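Local coordinates for protein CurM Sulfotransferase (Moorea producta, PDB 4GBM) that probably transfers a sulfonate group from PAPS to a polyketide intermediate of curacin biosynthesis, and here holds the spent nucleotide adenosine-3',5'-diphosphate, at residues S40-S45 against S266-N271; T46-M51 against Q230-L235; L224-Q229 against S281-W286. The protein carries 2 engineered substitutions. One frame throughout, in Å; residues are numbered along the deposited sequence. Where two conformers were deposited one is given.

Following the chain from its N terminus, the loop 40-45 after strand 35-39 leads into helix 45-53. Residues 46-51 of that helix meet helix 228-239 in interaction 2. This closes a loop that lies wholly within the larger one closed by interaction 1, where 40-45 meets 266-271. Interaction 3 joins 224-229 to 281-286. Its shorter loop starts inside the other two and ends beyond them, so it crosses both. Interactions 2 and 3 share helix 228-239 and touch through Leu224 and Val225. Pro270 touches Thr46 between interactions 1 and 2. All three border the bound nucleotide. Interaction 1 joins two loops, interaction 2 two helices, and interaction 3 ties helix 221-226 to the loop before helix 297-305.

Interaction 1. Residues S40-S45 against S266-N271; sequences SPRSGS and SISDPN. With ZN (zinc ion), chain C; A3P (adenosine-3'-5'-diphosphate), chain G.
Arg42 reaches from the 40-45 loop to the backbone of Asp269. This loop joins strand 35-39 to helix 45-53 and is the P-loop-like phosphosulfate-binding loop of the sulfotransferase fold.

The hydrogen bonds across the contact converge on one oxygen. Arg42 NH1 lies 2.9 Å from Asp269 O, and Arg42 NH2 lies 3.0 Å from Asp269 O. The oxygen sits in the guanidinium plane and is held end-on. NH1 approaches in the carbonyl plane, whereas NH2 stands well above it. The arginine chain bends at chi2 (-51°) and chi3 (-60°), which brings the guanidinium beside the nucleotide, with A3P C5' over one face. Its third nitrogen, NE, bonds to Ser172 OG.

Both segments also bind the 3'-phosphate. Arg42 NH1 donates to A3P O1P at 2.9 Å, nearly straight at 168°. Asn271 ND2 donates to A3P O2P at 2.8 Å. These two donors lie side by side, each with its own phosphate oxygen. A leucine in place of Arg42 would probably leave Asp269 O without both donors and take one positive partner from the 3'-phosphate.

The 5'-phosphate is held by the loop. Gly44 N bonds to A3P O5', and Ser45 N to A3P O4P. Ser45 OG adds a bond of 2.8 Å to A3P O4P and also meets Lys136. Gly44 is the N-cap residue, so the start of helix 45-53 faces this phosphate.

The other segment carries a zinc ligand. Asp269 OD1 binds zinc at 2.0 Å, with His261 as a further ligand, and OD2 forms a salt bridge to Lys274. The same oxygen, Asp269 OD1, also accepts from Asn271 N at 2.9 Å in an Asx turn, the N-H coming from above the carboxylate plane.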
loop_
_atom_site.group_PDB
_atom_site.type_symbol
_atom_site.label_atom_id
_atom_site.label_comp_id
_atom_site.label_asym_id
_atom_site.label_seq_id
_atom_site.Cartn_x
_atom_site.Cartn_y
_atom_site.Cartn_z
ATOM N N SER A 40 -7.220 3.080 0.826
ATOM C CA SER A 40 -8.242 2.138 0.385
ATOM C C SER A 40 -7.679 1.338 -0.791
ATOM O O SER A 40 -6.789 1.821 -1.497
ATOM C CB SER A 40 -9.491 2.914 -0.053
ATOM O OG SER A 40 -10.380 2.123 -0.826
ATOM N N PRO A 41 -8.196 0.115 -1.026
ATOM C CA PRO A 41 -7.883 -0.579 -2.277
ATOM C C PRO A 41 -8.145 0.300 -3.509
ATOM O O PRO A 41 -8.992 1.199 -3.462
ATOM C CB PRO A 41 -8.888 -1.740 -2.263
ATOM C CG PRO A 41 -8.982 -2.080 -0.821
ATOM C CD PRO A 41 -9.016 -0.733 -0.135
ATOM N N ARG A 42 -7.420 0.030 -4.592
ATOM C CA ARG A 42 -7.641 0.638 -5.925
ATOM C C ARG A 42 -7.348 2.141 -5.990
ATOM O O ARG A 42 -7.912 2.856 -6.826
ATOM C CB ARG A 42 -9.072 0.343 -6.470
ATOM C CG ARG A 42 -9.603 -1.068 -6.208
ATOM C CD ARG A 42 -8.610 -2.133 -6.653
ATOM N NE ARG A 42 -8.294 -2.068 -8.083
ATOM C CZ ARG A 42 -7.428 -2.885 -8.673
ATOM N NH1 ARG A 42 -7.203 -2.792 -9.979
ATOM N NH2 ARG A 42 -6.787 -3.800 -7.950
ATOM N N SER A 43 -6.457 2.619 -5.122
ATOM C CA SER A 43 -6.183 4.057 -5.016
ATOM C C SER A 43 -4.873 4.483 -5.659
ATOM O O SER A 43 -4.432 5.621 -5.468
ATOM C CB SER A 43 -6.212 4.496 -3.546
ATOM O OG SER A 43 -7.498 4.272 -2.986
ATOM N N GLY A 44 -4.267 3.583 -6.436
ATOM C CA GLY A 44 -2.964 3.839 -7.059
ATOM C C GLY A 44 -1.799 3.594 -6.110
ATOM O O GLY A 44 -0.707 4.149 -6.300
ATOM N N SER A 45 -2.022 2.766 -5.088
ATOM C CA SER A 45 -0.974 2.508 -4.077
ATOM C C SER A 45 0.248 1.804 -4.669
ATOM O O SER A 45 1.380 2.122 -4.300
ATOM C CB SER A 45 -1.531 1.739 -2.864
ATOM O OG SER A 45 -1.881 0.405 -3.208
ATOM N N SER A 266 -0.897 -9.845 -4.638
ATOM C CA SER A 266 -1.371 -10.454 -3.407
ATOM C C SER A 266 -2.861 -10.678 -3.481
ATOM O O SER A 266 -3.304 -11.822 -3.651
ATOM C CB SER A 266 -1.008 -9.585 -2.194
ATOM O OG SER A 266 0.395 -9.570 -2.016
ATOM N N ILE A 267 -3.624 -9.588 -3.386
ATOM C CA ILE A 267 -5.084 -9.668 -3.277
ATOM C C ILE A 267 -5.841 -9.468 -4.584
ATOM O O ILE A 267 -6.889 -10.074 -4.783
ATOM C CB ILE A 267 -5.644 -8.724 -2.191
ATOM C CG1 ILE A 267 -5.320 -7.256 -2.504
ATOM C CG2 ILE A 267 -5.095 -9.119 -0.820
ATOM C CD1 ILE A 267 -6.239 -6.255 -1.813
ATOM N N SER A 268 -5.321 -8.610 -5.457
ATOM C CA SER A 268 -5.891 -8.429 -6.788
ATOM C C SER A 268 -4.769 -8.023 -7.727
ATOM O O SER A 268 -3.594 -8.136 -7.372
ATOM C CB SER A 268 -6.994 -7.368 -6.783
ATOM O OG SER A 268 -7.691 -7.367 -8.020
ATOM N N ASP A 269 -5.135 -7.566 -8.922
ATOM C CA ASP A 269 -4.171 -7.070 -9.900
ATOM C C ASP A 269 -4.254 -5.547 -9.913
ATOM O O ASP A 269 -5.315 -4.997 -10.216
ATOM C CB ASP A 269 -4.491 -7.639 -11.293
ATOM C CG ASP A 269 -3.369 -7.424 -12.302
ATOM O OD1 ASP A 269 -2.458 -6.617 -12.027
ATOM O OD2 ASP A 269 -3.397 -8.076 -13.375
ATOM N N PRO A 270 -3.143 -4.860 -9.570
ATOM C CA PRO A 270 -3.172 -3.388 -9.613
ATOM C C PRO A 270 -3.160 -2.837 -11.037
ATOM O O PRO A 270 -3.333 -1.633 -11.230
ATOM C CB PRO A 270 -1.899 -2.985 -8.864
ATOM C CG PRO A 270 -0.979 -4.142 -9.010
ATOM C CD PRO A 270 -1.861 -5.378 -9.050
ATOM N N ASN A 271 -2.937 -3.721 -12.014
ATOM C CA ASN A 271 -2.967 -3.376 -13.441
ATOM C C ASN A 271 -1.861 -2.411 -13.850
ATOM O O ASN A 271 -1.937 -1.765 -14.896
ATOM C CB ASN A 271 -4.348 -2.856 -13.867
ATOM C CG ASN A 271 -5.439 -3.897 -13.692
ATOM O OD1 ASN A 271 -5.227 -5.092 -13.937
ATOM N ND2 ASN A 271 -6.621 -3.449 -13.263
HETATM ZN ZN ZN C . -0.806 -6.695 -13.168
HETATM P P1 A3P G . -7.700 -0.065 -12.267
HETATM O O1P A3P G . -8.703 -1.090 -11.802
HETATM O O2P A3P G . -6.608 -0.643 -13.133
HETATM O O3P A3P G . -8.340 1.183 -12.805
HETATM P P2 A3P G . -3.878 -0.154 -6.150
HETATM O O4P A3P G . -4.025 0.672 -4.912
HETATM O O5P A3P G . -4.685 -1.421 -6.185
HETATM O O6P A3P G . -2.443 -0.345 -6.562
HETATM O "O5'" A3P G . -4.555 0.742 -7.315
HETATM C "C5'" A3P G . -4.793 0.155 -8.598
HETATM C "C4'" A3P G . -5.183 1.285 -9.520
HETATM O "O4'" A3P G . -4.027 2.092 -9.773
HETATM C "C3'" A3P G . -5.601 0.800 -10.894
HETATM O "O3'" A3P G . -6.976 0.384 -10.882
HETATM C "C2'" A3P G . -5.329 2.039 -11.739
HETATM O "O2'" A3P G . -6.467 2.906 -11.759
HETATM C "C1'" A3P G . -4.188 2.753 -11.022
HETATM N N9 A3P G . -2.930 2.627 -11.801
HETATM C C8 A3P G . -2.166 1.527 -11.967
HETATM N N7 A3P G . -1.103 1.783 -12.776
HETATM C C5 A3P G . -1.195 3.080 -13.136
HETATM C C6 A3P G . -0.412 4.020 -13.973
HETATM N N6 A3P G . 0.720 3.599 -14.589
HETATM N N1 A3P G . -0.869 5.296 -14.080
HETATM C C2 A3P G . -1.988 5.726 -13.454
HETATM N N3 A3P G . -2.741 4.923 -12.674
HETATM C C4 A3P G . -2.388 3.630 -12.488
#

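Interaction 2. Residues T46-M51 against Q230-L235; sequences TLLRVM and QVLSQL. With A3P (adenosine-3'-5'-diphosphate), chain G.
Leu48 and Met51 of helix 45-53 meet Leu232 and Leu235 of helix 228-239 through the ends of their side chains. The contact is purely apolar. Leu48 CD1 touches both partners, at 4.3 Å from Leu235 CD2 and 4.5 Å from Leu232 CD2. Met51 brings its sulfur to the other branch of Leu232, with SD 4.4 Å from CD1. Leu232 thus divides its two methyls between two residues one helical turn apart. Leu48 has CG anti to the backbone N (chi1 -179°), which carries its CD1 methyl out to the leucine pair.

The short segments are well separated. Their axes come no closer than 12.7 Å and cross at -61°, so only long side chains bridge the distance. Leu224 of helix 221-226 packs against both Leu48 and Met51. Ile278 lies against Met51.

Farther out, the same helix segment serves the nucleotide. Thr46 N donates to A3P O6P at 2.9 Å, and Thr46 OG1 donates to A3P O6P at 2.8 Å. Thus one oxygen of the 5'-phosphate takes both bonds. Lys136 also bonds to Thr46 OG1. Leu47 rests against the adenine, with CD2 3.8 Å from A3P C2. On another side of the helix, Arg49 is fixed by the carbonyls of Arg255 and Met256, and Val50 CG2 lies over one face of its guanidinium.

Within the fold, the contact joins the helix after the phosphate-binding loop to a late helix of the sulfotransferase domain. Helix 228-239 packs through Val231 and Leu235 on strand 216-220, at the edge of the parallel sheet, and Ile160 of the adjoining strand 158-163 touches a side chain of each helix, Leu48 and Leu235.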
loop_
_atom_site.group_PDB
_atom_site.type_symbol
_atom_site.label_atom_id
_atom_site.label_comp_id
_atom_site.label_asym_id
_atom_site.label_seq_id
_atom_site.Cartn_x
_atom_site.Cartn_y
_atom_site.Cartn_z
ATOM N N THR A 46 0.022 0.874 -5.599
ATOM C CA THR A 46 1.125 0.154 -6.243
ATOM C C THR A 46 1.945 1.112 -7.099
ATOM O O THR A 46 3.180 1.126 -7.024
ATOM C CB THR A 46 0.628 -1.056 -7.058
ATOM O OG1 THR A 46 -0.123 -1.919 -6.202
ATOM C CG2 THR A 46 1.811 -1.831 -7.656
ATOM N N LEU A 47 1.263 1.924 -7.903
ATOM C CA LEU A 47 1.966 2.962 -8.664
ATOM C C LEU A 47 2.869 3.803 -7.755
ATOM O O LEU A 47 4.053 3.975 -8.045
ATOM C CB LEU A 47 0.973 3.858 -9.397
ATOM C CG LEU A 47 1.578 5.083 -10.094
ATOM C CD1 LEU A 47 2.476 4.681 -11.270
ATOM C CD2 LEU A 47 0.442 5.981 -10.566
ATOM N N LEU A 48 2.318 4.301 -6.654
ATOM C CA LEU A 48 3.114 5.107 -5.734
ATOM C C LEU A 48 4.306 4.339 -5.150
ATOM O O LEU A 48 5.432 4.858 -5.122
ATOM C CB LEU A 48 2.234 5.695 -4.625
ATOM C CG LEU A 48 2.989 6.574 -3.621
ATOM C CD1 LEU A 48 3.667 7.780 -4.291
ATOM C CD2 LEU A 48 2.033 7.036 -2.523
ATOM N N ARG A 49 4.079 3.106 -4.703
ATOM C CA ARG A 49 5.190 2.350 -4.110
ATOM C C ARG A 49 6.279 2.066 -5.140
ATOM O O ARG A 49 7.463 2.079 -4.811
ATOM C CB ARG A 49 4.705 1.092 -3.367
ATOM C CG ARG A 49 4.542 -0.176 -4.195
ATOM C CD ARG A 49 5.819 -1.030 -4.226
ATOM N NE ARG A 49 5.622 -2.177 -5.110
ATOM C CZ ARG A 49 6.577 -2.753 -5.831
ATOM N NH1 ARG A 49 6.263 -3.772 -6.628
ATOM N NH2 ARG A 49 7.838 -2.317 -5.775
ATOM N N VAL A 50 5.878 1.873 -6.395
ATOM C CA VAL A 50 6.833 1.623 -7.484
ATOM C C VAL A 50 7.626 2.890 -7.832
ATOM O O VAL A 50 8.828 2.819 -8.072
ATOM C CB VAL A 50 6.143 1.002 -8.728
ATOM C CG1 VAL A 50 7.108 0.909 -9.910
ATOM C CG2 VAL A 50 5.608 -0.396 -8.387
ATOM N N MET A 51 6.958 4.043 -7.846
ATOM C CA MET A 51 7.668 5.319 -7.994
ATOM C C MET A 51 8.749 5.456 -6.930
ATOM O O MET A 51 9.903 5.757 -7.243
ATOM C CB MET A 51 6.708 6.497 -7.905
ATOM C CG MET A 51 5.792 6.614 -9.101
ATOM S SD MET A 51 4.415 7.704 -8.693
ATOM C CE MET A 51 3.794 8.133 -10.285
ATOM N N GLN A 230 5.066 17.788 -8.969
ATOM C CA GLN A 230 4.697 18.586 -7.797
ATOM C C GLN A 230 4.405 17.698 -6.589
ATOM O O GLN A 230 4.880 17.967 -5.485
ATOM C CB GLN A 230 3.491 19.483 -8.110
ATOM C CG GLN A 230 2.967 20.295 -6.928
ATOM C CD GLN A 230 1.692 21.051 -7.259
ATOM O OE1 GLN A 230 0.596 20.614 -6.913
ATOM N NE2 GLN A 230 1.829 22.182 -7.936
ATOM N N VAL A 231 3.632 16.632 -6.800
ATOM C CA VAL A 231 3.281 15.730 -5.708
ATOM C C VAL A 231 4.525 15.078 -5.116
ATOM O O VAL A 231 4.696 15.051 -3.895
ATOM C CB VAL A 231 2.261 14.659 -6.161
ATOM C CG1 VAL A 231 2.101 13.559 -5.111
ATOM C CG2 VAL A 231 0.929 15.323 -6.478
ATOM N N LEU A 232 5.398 14.581 -5.985
ATOM C CA LEU A 232 6.587 13.868 -5.527
ATOM C C LEU A 232 7.616 14.802 -4.895
ATOM O O LEU A 232 8.304 14.408 -3.954
ATOM C CB LEU A 232 7.203 13.033 -6.661
ATOM C CG LEU A 232 6.395 11.797 -7.072
ATOM C CD1 LEU A 232 6.792 11.356 -8.481
ATOM C CD2 LEU A 232 6.571 10.670 -6.072
ATOM N N SER A 233 7.698 16.040 -5.381
ATOM C CA SER A 233 8.605 17.023 -4.788
ATOM C C SER A 233 8.174 17.360 -3.360
ATOM O O SER A 233 9.003 17.408 -2.446
ATOM C CB SER A 233 8.686 18.289 -5.644
ATOM O OG SER A 233 9.601 19.210 -5.083
ATOM N N GLN A 234 6.871 17.568 -3.171
ATOM C CA GLN A 234 6.320 17.835 -1.844
ATOM C C GLN A 234 6.461 16.626 -0.918
ATOM O O GLN A 234 6.711 16.785 0.283
ATOM C CB GLN A 234 4.858 18.285 -1.945
ATOM C CG GLN A 234 4.709 19.658 -2.601
ATOM C CD GLN A 234 3.265 20.128 -2.715
ATOM O OE1 GLN A 234 2.352 19.530 -2.149
ATOM N NE2 GLN A 234 3.058 21.213 -3.456
ATOM N N LEU A 235 6.304 15.424 -1.475
ATOM C CA LEU A 235 6.505 14.189 -0.706
ATOM C C LEU A 235 7.967 14.049 -0.271
ATOM O O LEU A 235 8.251 13.645 0.863
ATOM C CB LEU A 235 6.058 12.961 -1.512
ATOM C CG LEU A 235 6.285 11.600 -0.841
ATOM C CD1 LEU A 235 5.514 11.518 0.477
ATOM C CD2 LEU A 235 5.884 10.481 -1.782
HETATM P P1 A3P G . -7.700 -0.065 -12.267
HETATM O O1P A3P G . -8.703 -1.090 -11.802
HETATM O O2P A3P G . -6.608 -0.643 -13.133
HETATM O O3P A3P G . -8.340 1.183 -12.805
HETATM P P2 A3P G . -3.878 -0.154 -6.150
HETATM O O4P A3P G . -4.025 0.672 -4.912
HETATM O O5P A3P G . -4.685 -1.421 -6.185
HETATM O O6P A3P G . -2.443 -0.345 -6.562
HETATM O "O5'" A3P G . -4.555 0.742 -7.315
HETATM C "C5'" A3P G . -4.793 0.155 -8.598
HETATM C "C4'" A3P G . -5.183 1.285 -9.520
HETATM O "O4'" A3P G . -4.027 2.092 -9.773
HETATM C "C3'" A3P G . -5.601 0.800 -10.894
HETATM O "O3'" A3P G . -6.976 0.384 -10.882
HETATM C "C2'" A3P G . -5.329 2.039 -11.739
HETATM O "O2'" A3P G . -6.467 2.906 -11.759
HETATM C "C1'" A3P G . -4.188 2.753 -11.022
HETATM N N9 A3P G . -2.930 2.627 -11.801
HETATM C C8 A3P G . -2.166 1.527 -11.967
HETATM N N7 A3P G . -1.103 1.783 -12.776
HETATM C C5 A3P G . -1.195 3.080 -13.136
HETATM C C6 A3P G . -0.412 4.020 -13.973
HETATM N N6 A3P G . 0.720 3.599 -14.589
HETATM N N1 A3P G . -0.869 5.296 -14.080
HETATM C C2 A3P G . -1.988 5.726 -13.454
HETATM N N3 A3P G . -2.741 4.923 -12.674
HETATM C C4 A3P G . -2.388 3.630 -12.488
#

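Interaction 3. Residues L224-Q229 against S281-W286; sequences LVKKPQ and SLADKW. With A3P (adenosine-3'-5'-diphosphate), chain G.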
loop_
_atom_site.group_PDB
_atom_site.type_symbol
_atom_site.label_atom_id
_atom_site.label_comp_id
_atom_site.label_asym_id
_atom_site.label_seq_id
_atom_site.Cartn_x
_atom_site.Cartn_y
_atom_site.Cartn_z
ATOM N N LEU A 224 -1.521 12.978 -7.987
ATOM C CA LEU A 224 -0.360 12.131 -8.263
ATOM C C LEU A 224 -0.173 11.867 -9.754
ATOM O O LEU A 224 0.949 11.940 -10.265
ATOM C CB LEU A 224 -0.465 10.796 -7.511
ATOM C CG LEU A 224 0.675 9.788 -7.732
ATOM C CD1 LEU A 224 2.000 10.350 -7.220
ATOM C CD2 LEU A 224 0.343 8.466 -7.055
ATOM N N VAL A 225 -1.262 11.556 -10.453
ATOM C CA VAL A 225 -1.123 11.198 -11.865
ATOM C C VAL A 225 -1.184 12.391 -12.824
ATOM O O VAL A 225 -0.644 12.321 -13.937
ATOM C CB VAL A 225 -2.075 10.049 -12.296
ATOM C CG1 VAL A 225 -1.853 8.820 -11.408
ATOM C CG2 VAL A 225 -3.544 10.491 -12.254
ATOM N N LYS A 226 -1.831 13.478 -12.401
ATOM C CA LYS A 226 -1.885 14.706 -13.219
ATOM C C LYS A 226 -0.673 15.623 -13.045
ATOM O O LYS A 226 -0.257 16.295 -14.004
ATOM C CB LYS A 226 -3.154 15.503 -12.930
ATOM C CG LYS A 226 -4.425 14.887 -13.493
ATOM C CD LYS A 226 -5.627 15.717 -13.073
ATOM C CE LYS A 226 -6.721 15.688 -14.107
ATOM N NZ LYS A 226 -7.761 16.704 -13.774
ATOM N N LYS A 227 -0.146 15.672 -11.822
ATOM C CA LYS A 227 0.992 16.534 -11.482
ATOM C C LYS A 227 2.029 15.756 -10.654
ATOM O O LYS A 227 2.348 16.149 -9.524
ATOM C CB LYS A 227 0.513 17.756 -10.690
ATOM C CG LYS A 227 -0.463 18.672 -11.427
ATOM C CD LYS A 227 -0.796 19.909 -10.593
ATOM C CE LYS A 227 -1.517 19.549 -9.294
ATOM N NZ LYS A 227 -1.697 20.738 -8.408
ATOM N N PRO A 228 2.564 14.650 -11.207
ATOM C CA PRO A 228 3.483 13.833 -10.410
ATOM C C PRO A 228 4.722 14.587 -9.920
ATOM O O PRO A 228 5.166 14.336 -8.804
ATOM C CB PRO A 228 3.863 12.678 -11.354
ATOM C CG PRO A 228 3.542 13.186 -12.730
ATOM C CD PRO A 228 2.367 14.099 -12.563
ATOM N N GLN A 229 5.258 15.509 -10.720
ATOM C CA GLN A 229 6.434 16.280 -10.296
ATOM C C GLN A 229 6.170 17.046 -8.998
ATOM O O GLN A 229 6.949 16.955 -8.049
ATOM C CB GLN A 229 6.886 17.252 -11.389
ATOM C CG GLN A 229 8.078 18.101 -10.965
ATOM C CD GLN A 229 8.226 19.380 -11.773
ATOM O OE1 GLN A 229 7.630 19.534 -12.842
ATOM N NE2 GLN A 229 9.032 20.306 -11.264
ATOM N N SER A 281 -4.952 9.981 -17.473
ATOM C CA SER A 281 -6.342 9.850 -17.916
ATOM C C SER A 281 -7.219 9.148 -16.903
ATOM O O SER A 281 -8.447 9.250 -16.971
ATOM C CB SER A 281 -6.420 9.115 -19.255
ATOM O OG SER A 281 -5.625 9.779 -20.211
ATOM N N LEU A 282 -6.595 8.436 -15.967
ATOM C CA LEU A 282 -7.350 7.680 -14.970
ATOM C C LEU A 282 -7.838 8.555 -13.809
ATOM O O LEU A 282 -8.690 8.131 -13.020
ATOM C CB LEU A 282 -6.516 6.503 -14.459
ATOM C CG LEU A 282 -6.514 5.225 -15.317
ATOM C CD1 LEU A 282 -6.316 5.478 -16.805
ATOM C CD2 LEU A 282 -5.472 4.236 -14.800
ATOM N N ALA A 283 -7.315 9.774 -13.715
ATOM C CA ALA A 283 -7.710 10.688 -12.629
ATOM C C ALA A 283 -9.181 11.094 -12.695
ATOM O O ALA A 283 -9.912 10.933 -11.717
ATOM C CB ALA A 283 -6.827 11.934 -12.623
ATOM N N ASP A 284 -9.600 11.604 -13.851
ATOM C CA ASP A 284 -10.904 12.268 -14.001
ATOM C C ASP A 284 -12.070 11.320 -14.256
ATOM O O ASP A 284 -13.170 11.777 -14.582
ATOM C CB ASP A 284 -10.858 13.285 -15.151
ATOM C CG ASP A 284 -10.118 14.567 -14.796
ATOM O OD1 ASP A 284 -9.771 14.785 -13.619
ATOM O OD2 ASP A 284 -9.889 15.375 -15.720
ATOM N N LYS A 285 -11.848 10.017 -14.110
ATOM C CA LYS A 285 -12.894 9.029 -14.405
ATOM C C LYS A 285 -14.155 9.251 -13.582
ATOM O O LYS A 285 -15.259 8.995 -14.060
ATOM C CB LYS A 285 -12.362 7.610 -14.223
ATOM C CG LYS A 285 -11.408 7.221 -15.350
ATOM C CD LYS A 285 -10.719 5.894 -15.089
ATOM C CE LYS A 285 -11.629 4.715 -15.385
ATOM N NZ LYS A 285 -10.816 3.472 -15.506
ATOM N N TRP A 286 -13.984 9.764 -12.367
ATOM C CA TRP A 286 -15.112 10.051 -11.479
ATOM C C TRP A 286 -16.107 11.056 -12.064
ATOM O O TRP A 286 -17.265 11.088 -11.649
ATOM C CB TRP A 286 -14.617 10.542 -10.115
ATOM C CG TRP A 286 -13.836 11.822 -10.175
ATOM C CD1 TRP A 286 -12.478 11.946 -10.320
ATOM C CD2 TRP A 286 -14.352 13.161 -10.094
ATOM N NE1 TRP A 286 -12.122 13.266 -10.328
ATOM C CE2 TRP A 286 -13.246 14.038 -10.196
ATOM C CE3 TRP A 286 -15.638 13.707 -9.949
ATOM C CZ2 TRP A 286 -13.383 15.430 -10.155
ATOM C CZ3 TRP A 286 -15.774 15.094 -9.906
ATOM C CH2 TRP A 286 -14.649 15.940 -10.016
HETATM P P1 A3P G . -7.700 -0.065 -12.267
HETATM O O1P A3P G . -8.703 -1.090 -11.802
HETATM O O2P A3P G . -6.608 -0.643 -13.133
HETATM O O3P A3P G . -8.340 1.183 -12.805
HETATM P P2 A3P G . -3.878 -0.154 -6.150
HETATM O O4P A3P G . -4.025 0.672 -4.912
HETATM O O5P A3P G . -4.685 -1.421 -6.185
HETATM O O6P A3P G . -2.443 -0.345 -6.562
HETATM O "O5'" A3P G . -4.555 0.742 -7.315
HETATM C "C5'" A3P G . -4.793 0.155 -8.598
HETATM C "C4'" A3P G . -5.183 1.285 -9.520
HETATM O "O4'" A3P G . -4.027 2.092 -9.773
HETATM C "C3'" A3P G . -5.601 0.800 -10.894
HETATM O "O3'" A3P G . -6.976 0.384 -10.882
HETATM C "C2'" A3P G . -5.329 2.039 -11.739
HETATM O "O2'" A3P G . -6.467 2.906 -11.759
HETATM C "C1'" A3P G . -4.188 2.753 -11.022
HETATM N N9 A3P G . -2.930 2.627 -11.801
HETATM C C8 A3P G . -2.166 1.527 -11.967
HETATM N N7 A3P G . -1.103 1.783 -12.776
HETATM C C5 A3P G . -1.195 3.080 -13.136
HETATM C C6 A3P G . -0.412 4.020 -13.973
HETATM N N6 A3P G . 0.720 3.599 -14.589
HETATM N N1 A3P G . -0.869 5.296 -14.080
HETATM C C2 A3P G . -1.988 5.726 -13.454
HETATM N N3 A3P G . -2.741 4.923 -12.674
HETATM C C4 A3P G . -2.388 3.630 -12.488
#
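Lys226 and Asp284 form a salt bridge near the surface, their side chains crossing at about a right angle. Lys226 NZ donates to Asp284 OD1 at 2.8 Å. It meets this oxygen on the syn side, 19° out of the carboxylate plane. A second, weak bond runs from Lys226 NZ to Asp284 OD2 at 3.2 Å. Lys287 gives OD2 a further ion pair, long and weak. The carboxylate is therefore shared unequally, with OD1 taking the stronger bond.

Below the charges the contact is apolar. Ala283 CB packs on Val225 CG2 at 3.6 Å and on Lys226 CG at 3.9 Å, under the aliphatic part of the lysine. Val225 uses its two methyls separately. With chi1 at -56°, CG2 meets the alanine while CG1 lies 3.7 Å from A3P C2. Leu282 CD2 also borders the nucleotide, 3.5 Å from A3P N3. Both residues line the adenosine end of the pocket.

Backbone atoms of the second segment find partners nearby. Leu282 O accepts from Arg164 NH2, and Ser281 N donates to Asp279 OD1.

Helix 221-226 thus lies between two neighbours. Val225 leans on Leu47 of helix 45-53, while Val225 and Lys226 receive the loop that precedes helix 297-305. That loop runs on to Trp286, which stacks on His165 and touches helix 166-175.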